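Local atomic coordinates of neuraminidase (Influenza A virus, PDB entry 4K3Y), a protein that forms the neuraminidase-like surface glycoprotein of a bat influenza A virus, with a six-bladed beta-propeller head, and probably lacks the classical sialidase activity. Residues 234-245 with 253-264; 284-292 with 305-316. All blocks are in the same frame, centred on the assembly; numbering follows the deposited sequence.

Contact 1 of 2, residues 234-245 with 253-264; sequences EPCLGFLGDTPR and CDKTTTEGEGGI. With CA (calcium ion), chain M.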
loop_
_atom_site.group_PDB
_atom_site.type_symbol
_atom_site.label_atom_id
_atom_site.label_comp_id
_atom_site.label_asym_id
_atom_site.label_seq_id
_atom_site.Cartn_x
_atom_site.Cartn_y
_atom_site.Cartn_z
ATOM N N GLU C 234 -7.674 24.602 -38.753
ATOM C CA GLU C 234 -6.587 23.919 -39.437
ATOM C C GLU C 234 -5.337 24.776 -39.393
ATOM O O GLU C 234 -5.346 25.915 -39.855
ATOM C CB GLU C 234 -6.945 23.618 -40.885
ATOM C CG GLU C 234 -5.779 23.060 -41.678
ATOM C CD GLU C 234 -5.622 21.550 -41.509
ATOM O OE1 GLU C 234 -6.515 20.919 -40.899
ATOM O OE2 GLU C 234 -4.613 20.995 -41.995
ATOM N N PRO C 235 -4.253 24.228 -38.835
ATOM C CA PRO C 235 -2.997 24.970 -38.696
ATOM C C PRO C 235 -2.461 25.436 -40.045
ATOM O O PRO C 235 -2.464 24.692 -41.035
ATOM C CB PRO C 235 -2.048 23.954 -38.042
ATOM C CG PRO C 235 -2.651 22.616 -38.320
ATOM C CD PRO C 235 -4.135 22.840 -38.362
ATOM N N CYS C 236 -2.021 26.687 -40.066
ATOM C CA CYS C 236 -1.544 27.321 -41.280
ATOM C C CYS C 236 -0.021 27.201 -41.365
ATOM O O CYS C 236 0.642 27.971 -42.061
ATOM C CB CYS C 236 -1.999 28.788 -41.307
ATOM S SG CYS C 236 -3.808 29.009 -41.275
ATOM N N LEU C 237 0.524 26.211 -40.666
ATOM C CA LEU C 237 1.974 26.058 -40.565
ATOM C C LEU C 237 2.537 24.855 -41.328
ATOM O O LEU C 237 2.103 23.711 -41.151
ATOM C CB LEU C 237 2.391 26.001 -39.094
ATOM C CG LEU C 237 2.912 27.299 -38.469
ATOM C CD1 LEU C 237 2.199 28.514 -39.025
ATOM C CD2 LEU C 237 2.751 27.252 -36.966
ATOM N N GLY C 238 3.523 25.136 -42.171
ATOM C CA GLY C 238 4.148 24.134 -43.007
ATOM C C GLY C 238 5.054 23.186 -42.247
ATOM O O GLY C 238 5.653 22.300 -42.860
ATOM N N PHE C 239 5.163 23.375 -40.928
ATOM C CA PHE C 239 5.860 22.427 -40.036
ATOM C C PHE C 239 4.923 21.258 -39.690
ATOM O O PHE C 239 4.103 21.339 -38.769
ATOM C CB PHE C 239 6.317 23.136 -38.762
ATOM C CG PHE C 239 7.248 22.320 -37.895
ATOM C CD1 PHE C 239 8.557 22.091 -38.291
ATOM C CD2 PHE C 239 6.827 21.822 -36.658
ATOM C CE1 PHE C 239 9.435 21.362 -37.488
ATOM C CE2 PHE C 239 7.698 21.086 -35.853
ATOM C CZ PHE C 239 9.002 20.854 -36.267
ATOM N N LEU C 240 5.061 20.171 -40.437
ATOM C CA LEU C 240 4.058 19.118 -40.447
ATOM C C LEU C 240 4.067 18.252 -39.199
ATOM O O LEU C 240 5.053 17.562 -38.916
ATOM C CB LEU C 240 4.239 18.248 -41.693
ATOM C CG LEU C 240 4.085 19.008 -43.008
ATOM C CD1 LEU C 240 4.077 18.046 -44.186
ATOM C CD2 LEU C 240 2.819 19.850 -42.982
ATOM N N GLY C 241 2.939 18.260 -38.490
ATOM C CA GLY C 241 2.811 17.584 -37.214
ATOM C C GLY C 241 2.660 16.068 -37.211
ATOM O O GLY C 241 3.137 15.400 -36.273
ATOM N N ASP C 242 1.996 15.506 -38.221
ATOM C CA ASP C 242 1.721 14.067 -38.198
ATOM C C ASP C 242 2.927 13.215 -38.576
ATOM O O ASP C 242 3.951 13.710 -39.077
ATOM C CB ASP C 242 0.534 13.695 -39.102
ATOM C CG ASP C 242 -0.348 12.633 -38.491
ATOM O OD1 ASP C 242 0.226 11.734 -37.827
ATOM O OD2 ASP C 242 -1.597 12.726 -38.650
ATOM N N THR C 243 2.784 11.925 -38.315
ATOM C CA THR C 243 3.708 10.909 -38.787
ATOM C C THR C 243 2.829 9.720 -39.154
ATOM O O THR C 243 2.166 9.154 -38.282
ATOM C CB THR C 243 4.711 10.491 -37.692
ATOM O OG1 THR C 243 5.569 11.596 -37.365
ATOM C CG2 THR C 243 5.562 9.302 -38.166
ATOM N N PRO C 244 2.845 9.303 -40.434
ATOM C CA PRO C 244 3.743 9.754 -41.507
ATOM C C PRO C 244 3.456 11.140 -42.056
ATOM O O PRO C 244 2.449 11.772 -41.682
ATOM C CB PRO C 244 3.490 8.738 -42.613
ATOM C CG PRO C 244 2.101 8.290 -42.398
ATOM C CD PRO C 244 1.899 8.278 -40.915
ATOM N N ARG C 245 4.345 11.577 -42.955
ATOM C CA ARG C 245 4.303 12.910 -43.547
ATOM C C ARG C 245 5.394 13.050 -44.610
ATOM O O ARG C 245 6.341 12.263 -44.654
ATOM C CB ARG C 245 4.481 13.983 -42.455
ATOM C CG ARG C 245 5.863 13.999 -41.799
ATOM C CD ARG C 245 6.029 15.216 -40.892
ATOM N NE ARG C 245 7.420 15.402 -40.471
ATOM C CZ ARG C 245 7.950 14.860 -39.383
ATOM N NH1 ARG C 245 7.205 14.102 -38.586
ATOM N NH2 ARG C 245 9.219 15.075 -39.093
ATOM N N CYS C 253 -3.188 27.605 -45.491
ATOM C CA CYS C 253 -4.244 27.380 -44.502
ATOM C C CYS C 253 -5.226 26.244 -44.783
ATOM O O CYS C 253 -6.387 26.318 -44.396
ATOM C CB CYS C 253 -4.979 28.690 -44.172
ATOM S SG CYS C 253 -4.001 29.817 -43.137
ATOM N N ASP C 254 -4.752 25.187 -45.432
ATOM C CA ASP C 254 -5.551 23.970 -45.576
ATOM C C ASP C 254 -4.691 22.715 -45.588
ATOM O O ASP C 254 -3.475 22.782 -45.378
ATOM C CB ASP C 254 -6.475 24.013 -46.804
ATOM C CG ASP C 254 -5.889 24.806 -47.961
ATOM O OD1 ASP C 254 -4.660 25.046 -47.968
ATOM O OD2 ASP C 254 -6.672 25.185 -48.863
ATOM N N LYS C 255 -5.334 21.575 -45.835
ATOM C CA LYS C 255 -4.709 20.279 -45.588
ATOM C C LYS C 255 -3.475 20.052 -46.442
ATOM O O LYS C 255 -3.387 20.540 -47.576
ATOM C CB LYS C 255 -5.700 19.129 -45.824
ATOM C CG LYS C 255 -6.943 19.114 -44.928
ATOM C CD LYS C 255 -8.001 18.173 -45.529
ATOM C CE LYS C 255 -9.302 18.170 -44.738
ATOM N NZ LYS C 255 -10.157 19.370 -44.983
ATOM N N THR C 256 -2.517 19.318 -45.876
ATOM C CA THR C 256 -1.415 18.767 -46.655
ATOM C C THR C 256 -1.752 17.313 -46.997
ATOM O O THR C 256 -1.419 16.382 -46.261
ATOM C CB THR C 256 -0.098 18.852 -45.888
ATOM O OG1 THR C 256 0.172 20.220 -45.577
ATOM C CG2 THR C 256 1.047 18.286 -46.718
ATOM N N THR C 257 -2.433 17.127 -48.120
ATOM C CA THR C 257 -3.015 15.833 -48.438
ATOM C C THR C 257 -1.934 14.830 -48.797
ATOM O O THR C 257 -2.127 13.610 -48.709
ATOM C CB THR C 257 -4.031 15.952 -49.589
ATOM O OG1 THR C 257 -3.351 16.353 -50.789
ATOM C CG2 THR C 257 -5.127 16.973 -49.225
ATOM N N THR C 258 -0.792 15.371 -49.196
ATOM C CA THR C 258 0.370 14.572 -49.549
ATOM C C THR C 258 0.842 13.805 -48.326
ATOM O O THR C 258 1.216 14.405 -47.315
ATOM C CB THR C 258 1.523 15.469 -50.045
ATOM O OG1 THR C 258 1.008 16.518 -50.883
ATOM C CG2 THR C 258 2.565 14.639 -50.787
ATOM N N GLU C 259 0.826 12.482 -48.434
ATOM C CA GLU C 259 1.161 11.595 -47.325
ATOM C C GLU C 259 0.254 11.782 -46.101
ATOM O O GLU C 259 0.641 11.480 -44.973
ATOM C CB GLU C 259 2.634 11.738 -46.942
ATOM C CG GLU C 259 3.598 11.169 -47.971
ATOM C CD GLU C 259 4.689 10.316 -47.332
ATOM O OE1 GLU C 259 4.389 9.183 -46.889
ATOM O OE2 GLU C 259 5.852 10.778 -47.280
ATOM N N GLY C 260 -0.963 12.266 -46.328
ATOM C CA GLY C 260 -1.935 12.419 -45.256
ATOM C C GLY C 260 -2.709 11.163 -44.831
ATOM O O GLY C 260 -3.530 11.227 -43.919
ATOM N N GLU C 261 -2.486 10.032 -45.494
ATOM C CA GLU C 261 -3.081 8.781 -45.056
ATOM C C GLU C 261 -2.212 8.247 -43.912
ATOM O O GLU C 261 -0.991 8.393 -43.955
ATOM C CB GLU C 261 -3.125 7.771 -46.205
ATOM C CG GLU C 261 -3.722 6.412 -45.819
ATOM C CD GLU C 261 -3.640 5.370 -46.939
ATOM O OE1 GLU C 261 -3.241 5.738 -48.075
ATOM O OE2 GLU C 261 -3.975 4.183 -46.679
ATOM N N GLY C 262 -2.822 7.635 -42.894
ATOM C CA GLY C 262 -2.080 7.120 -41.748
ATOM C C GLY C 262 -1.952 8.182 -40.664
ATOM O O GLY C 262 -2.623 9.198 -40.726
ATOM N N GLY C 263 -1.101 7.967 -39.672
ATOM C CA GLY C 263 -0.943 8.963 -38.629
ATOM C C GLY C 263 -0.806 8.410 -37.224
ATOM O O GLY C 263 -1.130 7.261 -36.949
ATOM N N ILE C 264 -0.335 9.243 -36.313
ATOM C CA ILE C 264 -0.178 8.812 -34.935
ATOM C C ILE C 264 -0.672 9.928 -34.014
ATOM O O ILE C 264 -0.642 11.105 -34.381
ATOM C CB ILE C 264 1.286 8.429 -34.662
ATOM C CG1 ILE C 264 1.400 7.599 -33.376
ATOM C CG2 ILE C 264 2.191 9.678 -34.652
ATOM C CD1 ILE C 264 2.581 6.658 -33.396
HETATM CA CA CA M . -1.656 11.675 -41.597
#
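Asp242 and Ile264 make the hydrogen bond that joins the calcium end of this contact. Ile264 N donates to Asp242 OD1 at 3.0 Å (157°), on the syn lone pair. The anti lone pair of OD1 takes Thr243 N, so two backbone N-H groups hold the carboxylate. Asp242 OD2 is near the calcium ion, at 3.1 Å, but is not among its ligands. Gly262 O binds the ion at 2.8 Å. Pro244, which follows a cis peptide bond, touches the facing backbone with Pro244 CD 3.3 Å from Gly263 N and CG beside Glu261 O.

Further along, Leu240 and Thr256 meet tip to tip. Thr256 OG1 lies beside its backbone N and CG2 anti to it (chi1 -59°), and these branches meet Leu240 CD2 and CD1. The hydroxyl is hydrogen-bonded to Tyr252 OH. At the far end, the disulfide Cys236 SG to Cys253 SG ties the segments covalently. Thr257 to Gly260 forms a type II beta turn, and the backbone of Gly260 bonds to Asp216.

Asn212 and Asp216 give the other two calcium ligands, both backbone oxygens. This carbonyl-rich calcium site joins an inner loop of the 197-233 propeller blade to the long loop leading to the next blade.

Contact 2 of 2, residues 284-292 with 305-316; sequences SKKGFEIYK and NRNYQLLSNSTI. With NAG (2-acetamido-2-deoxy-beta-D-glucopyranose), chain I.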
loop_
_atom_site.group_PDB
_atom_site.type_symbol
_atom_site.label_atom_id
_atom_site.label_comp_id
_atom_site.label_asym_id
_atom_site.label_seq_id
_atom_site.Cartn_x
_atom_site.Cartn_y
_atom_site.Cartn_z
ATOM N N SER C 284 12.190 5.818 -39.757
ATOM C CA SER C 284 12.465 5.093 -38.526
ATOM C C SER C 284 11.880 6.052 -37.544
ATOM O O SER C 284 12.251 7.227 -37.585
ATOM C CB SER C 284 13.963 5.052 -38.287
ATOM O OG SER C 284 14.476 6.371 -38.088
ATOM N N LYS C 285 10.976 5.623 -36.673
ATOM C CA LYS C 285 10.282 6.625 -35.845
ATOM C C LYS C 285 11.148 7.161 -34.685
ATOM O O LYS C 285 10.814 6.998 -33.507
ATOM C CB LYS C 285 8.926 6.099 -35.364
ATOM C CG LYS C 285 7.868 6.034 -36.471
ATOM C CD LYS C 285 6.583 5.337 -35.997
ATOM C CE LYS C 285 5.628 5.089 -37.161
ATOM N NZ LYS C 285 5.402 3.631 -37.398
ATOM N N LYS C 286 12.243 7.831 -35.041
ATOM C CA LYS C 286 13.281 8.202 -34.080
ATOM C C LYS C 286 13.327 9.688 -33.720
ATOM O O LYS C 286 13.256 10.561 -34.602
ATOM C CB LYS C 286 14.659 7.712 -34.562
ATOM C CG LYS C 286 14.859 6.220 -34.298
ATOM C CD LYS C 286 16.208 5.909 -33.638
ATOM C CE LYS C 286 16.316 4.413 -33.237
ATOM N NZ LYS C 286 15.785 4.042 -31.869
ATOM N N GLY C 287 13.450 9.963 -32.416
ATOM C CA GLY C 287 13.593 11.328 -31.933
ATOM C C GLY C 287 12.281 12.092 -31.832
ATOM O O GLY C 287 11.285 11.778 -32.502
ATOM N N PHE C 288 12.281 13.113 -30.987
ATOM C CA PHE C 288 11.107 13.947 -30.825
ATOM C C PHE C 288 11.559 15.385 -30.712
ATOM O O PHE C 288 12.541 15.690 -30.024
ATOM C CB PHE C 288 10.327 13.538 -29.578
ATOM C CG PHE C 288 8.991 14.211 -29.448
ATOM C CD1 PHE C 288 7.869 13.656 -30.033
ATOM C CD2 PHE C 288 8.855 15.390 -28.728
ATOM C CE1 PHE C 288 6.623 14.266 -29.921
ATOM C CE2 PHE C 288 7.623 16.003 -28.615
ATOM C CZ PHE C 288 6.500 15.435 -29.210
ATOM N N GLU C 289 10.850 16.269 -31.402
ATOM C CA GLU C 289 11.192 17.685 -31.372
ATOM C C GLU C 289 9.927 18.458 -31.059
ATOM O O GLU C 289 8.820 17.968 -31.281
ATOM C CB GLU C 289 11.837 18.146 -32.698
ATOM C CG GLU C 289 10.924 18.052 -33.949
ATOM C CD GLU C 289 11.696 18.143 -35.266
ATOM O OE1 GLU C 289 12.744 18.836 -35.310
ATOM O OE2 GLU C 289 11.253 17.527 -36.263
ATOM N N ILE C 290 10.093 19.647 -30.500
ATOM C CA ILE C 290 8.959 20.528 -30.264
ATOM C C ILE C 290 9.392 21.946 -30.635
ATOM O O ILE C 290 10.452 22.432 -30.216
ATOM C CB ILE C 290 8.366 20.388 -28.809
ATOM C CG1 ILE C 290 7.018 21.107 -28.696
ATOM C CG2 ILE C 290 9.369 20.837 -27.717
ATOM C CD1 ILE C 290 6.244 20.789 -27.413
ATOM N N TYR C 291 8.580 22.582 -31.468
ATOM C CA TYR C 291 8.941 23.840 -32.105
ATOM C C TYR C 291 8.058 24.953 -31.564
ATOM O O TYR C 291 6.828 24.826 -31.565
ATOM C CB TYR C 291 8.719 23.692 -33.609
ATOM C CG TYR C 291 9.418 24.693 -34.483
ATOM C CD1 TYR C 291 10.247 25.669 -33.952
ATOM C CD2 TYR C 291 9.247 24.658 -35.856
ATOM C CE1 TYR C 291 10.882 26.585 -34.775
ATOM C CE2 TYR C 291 9.869 25.559 -36.678
ATOM C CZ TYR C 291 10.683 26.520 -36.142
ATOM O OH TYR C 291 11.287 27.409 -36.997
ATOM N N LYS C 292 8.681 26.034 -31.094
ATOM C CA LYS C 292 7.933 27.174 -30.561
ATOM C C LYS C 292 7.632 28.158 -31.686
ATOM O O LYS C 292 8.488 28.431 -32.546
ATOM C CB LYS C 292 8.720 27.885 -29.458
ATOM C CG LYS C 292 7.902 28.913 -28.673
ATOM C CD LYS C 292 8.723 30.151 -28.283
ATOM C CE LYS C 292 9.619 29.905 -27.076
ATOM N NZ LYS C 292 9.759 31.126 -26.237
ATOM N N ASN C 305 10.499 29.956 -33.827
ATOM C CA ASN C 305 11.418 30.603 -32.906
ATOM C C ASN C 305 12.520 29.701 -32.370
ATOM O O ASN C 305 13.696 30.073 -32.384
ATOM C CB ASN C 305 10.620 31.190 -31.737
ATOM C CG ASN C 305 11.463 32.097 -30.858
ATOM O OD1 ASN C 305 11.733 31.785 -29.696
ATOM N ND2 ASN C 305 11.891 33.223 -31.412
ATOM N N ARG C 306 12.132 28.535 -31.863
ATOM C CA ARG C 306 13.100 27.597 -31.320
ATOM C C ARG C 306 12.601 26.170 -31.379
ATOM O O ARG C 306 11.568 25.830 -30.790
ATOM C CB ARG C 306 13.471 27.951 -29.878
ATOM C CG ARG C 306 14.624 27.103 -29.330
ATOM C CD ARG C 306 15.453 27.914 -28.358
ATOM N NE ARG C 306 16.199 27.090 -27.412
ATOM C CZ ARG C 306 17.248 26.351 -27.743
ATOM N NH1 ARG C 306 17.670 26.325 -28.997
ATOM N NH2 ARG C 306 17.870 25.636 -26.824
ATOM N N ASN C 307 13.349 25.344 -32.102
ATOM C CA ASN C 307 13.062 23.927 -32.209
ATOM C C ASN C 307 13.880 23.134 -31.190
ATOM O O ASN C 307 15.102 23.024 -31.318
ATOM C CB ASN C 307 13.389 23.450 -33.621
ATOM C CG ASN C 307 12.802 22.095 -33.922
ATOM O OD1 ASN C 307 11.605 21.972 -34.154
ATOM N ND2 ASN C 307 13.640 21.068 -33.922
ATOM N N TYR C 308 13.213 22.591 -30.179
ATOM C CA TYR C 308 13.890 21.772 -29.171
ATOM C C TYR C 308 13.906 20.297 -29.564
ATOM O O TYR C 308 12.846 19.667 -29.685
ATOM C CB TYR C 308 13.177 21.887 -27.822
ATOM C CG TYR C 308 13.390 23.177 -27.078
ATOM C CD1 TYR C 308 14.647 23.520 -26.575
ATOM C CD2 TYR C 308 12.324 24.043 -26.835
ATOM C CE1 TYR C 308 14.840 24.711 -25.855
ATOM C CE2 TYR C 308 12.503 25.224 -26.115
ATOM C CZ TYR C 308 13.763 25.552 -25.633
ATOM O OH TYR C 308 13.936 26.717 -24.929
ATOM N N GLN C 309 15.095 19.730 -29.734
ATOM C CA GLN C 309 15.191 18.291 -29.981
ATOM C C GLN C 309 15.339 17.479 -28.696
ATOM O O GLN C 309 16.427 16.977 -28.373
ATOM C CB GLN C 309 16.311 17.985 -30.953
ATOM C CG GLN C 309 15.939 18.311 -32.375
ATOM C CD GLN C 309 17.146 18.648 -33.183
ATOM O OE1 GLN C 309 17.557 19.812 -33.245
ATOM N NE2 GLN C 309 17.755 17.633 -33.789
ATOM N N LEU C 310 14.212 17.337 -27.999
ATOM C CA LEU C 310 14.121 16.661 -26.699
ATOM C C LEU C 310 14.687 15.226 -26.663
ATOM O O LEU C 310 15.449 14.884 -25.747
ATOM C CB LEU C 310 12.677 16.709 -26.175
ATOM C CG LEU C 310 12.122 18.131 -25.921
ATOM C CD1 LEU C 310 10.711 18.134 -25.316
ATOM C CD2 LEU C 310 13.065 18.921 -25.028
ATOM N N LEU C 311 14.337 14.394 -27.649
ATOM C CA LEU C 311 14.873 13.028 -27.717
ATOM C C LEU C 311 15.496 12.710 -29.071
ATOM O O LEU C 311 15.111 13.286 -30.078
ATOM C CB LEU C 311 13.800 11.992 -27.397
ATOM C CG LEU C 311 13.275 11.854 -25.964
ATOM C CD1 LEU C 311 12.059 12.726 -25.763
ATOM C CD2 LEU C 311 12.907 10.424 -25.742
ATOM N N SER C 312 16.440 11.771 -29.088
ATOM C CA SER C 312 17.165 11.401 -30.307
ATOM C C SER C 312 17.349 9.902 -30.366
ATOM O O SER C 312 17.152 9.270 -31.399
ATOM C CB SER C 312 18.547 12.037 -30.295
ATOM O OG SER C 312 18.437 13.403 -29.959
ATOM N N ASN C 313 17.752 9.353 -29.232
ATOM C CA ASN C 313 18.099 7.958 -29.126
ATOM C C ASN C 313 16.921 7.040 -29.404
ATOM O O ASN C 313 17.049 6.033 -30.096
ATOM C CB ASN C 313 18.639 7.664 -27.718
ATOM C CG ASN C 313 20.042 8.221 -27.485
ATOM O OD1 ASN C 313 20.510 9.116 -28.203
ATOM N ND2 ASN C 313 20.718 7.682 -26.460
ATOM N N SER C 314 15.761 7.378 -28.870
ATOM C CA SER C 314 14.715 6.373 -28.772
ATOM C C SER C 314 13.620 6.450 -29.839
ATOM O O SER C 314 13.479 7.447 -30.568
ATOM C CB SER C 314 14.145 6.323 -27.337
ATOM O OG SER C 314 13.644 7.576 -26.970
ATOM N N THR C 315 12.880 5.349 -29.944
ATOM C CA THR C 315 11.818 5.183 -30.937
ATOM C C THR C 315 10.464 5.619 -30.367
ATOM O O THR C 315 9.963 5.038 -29.406
ATOM C CB THR C 315 11.771 3.718 -31.411
ATOM O OG1 THR C 315 13.007 3.407 -32.062
ATOM C CG2 THR C 315 10.638 3.489 -32.379
ATOM N N ILE C 316 9.899 6.661 -30.970
ATOM C CA ILE C 316 8.680 7.322 -30.492
ATOM C C ILE C 316 7.402 6.708 -31.083
ATOM O O ILE C 316 7.391 6.219 -32.213
ATOM C CB ILE C 316 8.675 8.832 -30.860
ATOM C CG1 ILE C 316 10.039 9.487 -30.591
ATOM C CG2 ILE C 316 7.528 9.579 -30.171
ATOM C CD1 ILE C 316 10.635 9.219 -29.229
HETATM C C1 NAG I . 22.006 8.282 -26.215
HETATM C C2 NAG I . 22.137 8.129 -24.699
HETATM C C3 NAG I . 23.528 8.521 -24.227
HETATM C C4 NAG I . 24.613 7.873 -25.078
HETATM C C5 NAG I . 24.316 8.069 -26.557
HETATM C C6 NAG I . 25.327 7.366 -27.453
HETATM C C7 NAG I . 20.161 8.531 -23.282
HETATM C C8 NAG I . 19.516 9.593 -22.443
HETATM N N2 NAG I . 21.177 8.977 -24.023
HETATM O O3 NAG I . 23.691 8.175 -22.869
HETATM O O4 NAG I . 25.835 8.491 -24.769
HETATM O O5 NAG I . 23.038 7.543 -26.826
HETATM O O6 NAG I . 24.888 6.047 -27.695
HETATM O O7 NAG I . 19.747 7.362 -23.273
#
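Phe288 and Ile316 form part of the apolar centre. Their side chains cross at about a right angle, with Phe288 CD1 4.1 Å from Ile316 CG2. Phe288 points to the same face as Ile290 and Leu311. Its chi1 of -171° swings the ring to its own carbonyl side, where CD1 meets the isoleucine. Leu311 packs beside it. Further along the strand, Ile290 CG2 touches Leu310 CD1 at 3.9 Å and also meets Tyr308 CB. Ile338, Phe336 and Phe356 of the next blade pack against this apolar group.

The backbones pair antiparallel. Ile290 and Tyr308 are a hydrogen-bonded pair. Leu310 and Leu311 together face Phe288 in a classic beta bulge, where the bond from Phe288 N reaches Leu311 O from above the carbonyl plane. The chain then turns a corner at residues 312 to 314. A second shift in register follows, and Gly287 N bonds to Ser314 O.

The side with Tyr291 and Asn307 is more polar. Asn307 ND2 donates to Glu289 OE1 at 2.8 Å, on the anti side, with the carboxylate and amide planes 74° apart. Arg278 holds the other oxygen, Glu289 OE2, in a salt bridge. Asn307 OD1 lies 3.4 Å from Tyr291 CB, and the Tyr291 ring is nearly perpendicular to the amide.

At the start of the strand, Lys286 NZ bonds to Thr315 OG1 at 2.9 Å and to Asn313 O at 3.0 Å, its chain bent to reach both. Asn313 ND2 carries the N-acetylglucosamine, which is hydrogen-bonded to Glu75 and Gln76 of the second subunit.

The chemistry is thus divided. Phe288, Ile290, Leu310, Leu311 and Ile316 give apolar packing, while one ammonium group binds both a hydroxyl and a carbonyl at the glycan-bearing corner.

Both contacts are partly buried, but contact 2 has the larger buried share. Contact 1 joins two parts of one long loop between blades. A disulfide and one hydrogen bond link its segments, while the calcium ties 253-264 to the 212-216 loop. Contact 2 joins the third and fourth strands of one blade, and the start of the next. It relies on regular backbone pairing and an apolar core. They follow each other along the chain, and their centres lie about 17 Å apart. Phe239 of 234-245 bridges them: its ring meets Tyr291 edge-to-face, and Phe239 CZ lies 3.5 Å from Asn307 OD1. Arg278, the partner of Glu289, also reaches Leu240 O.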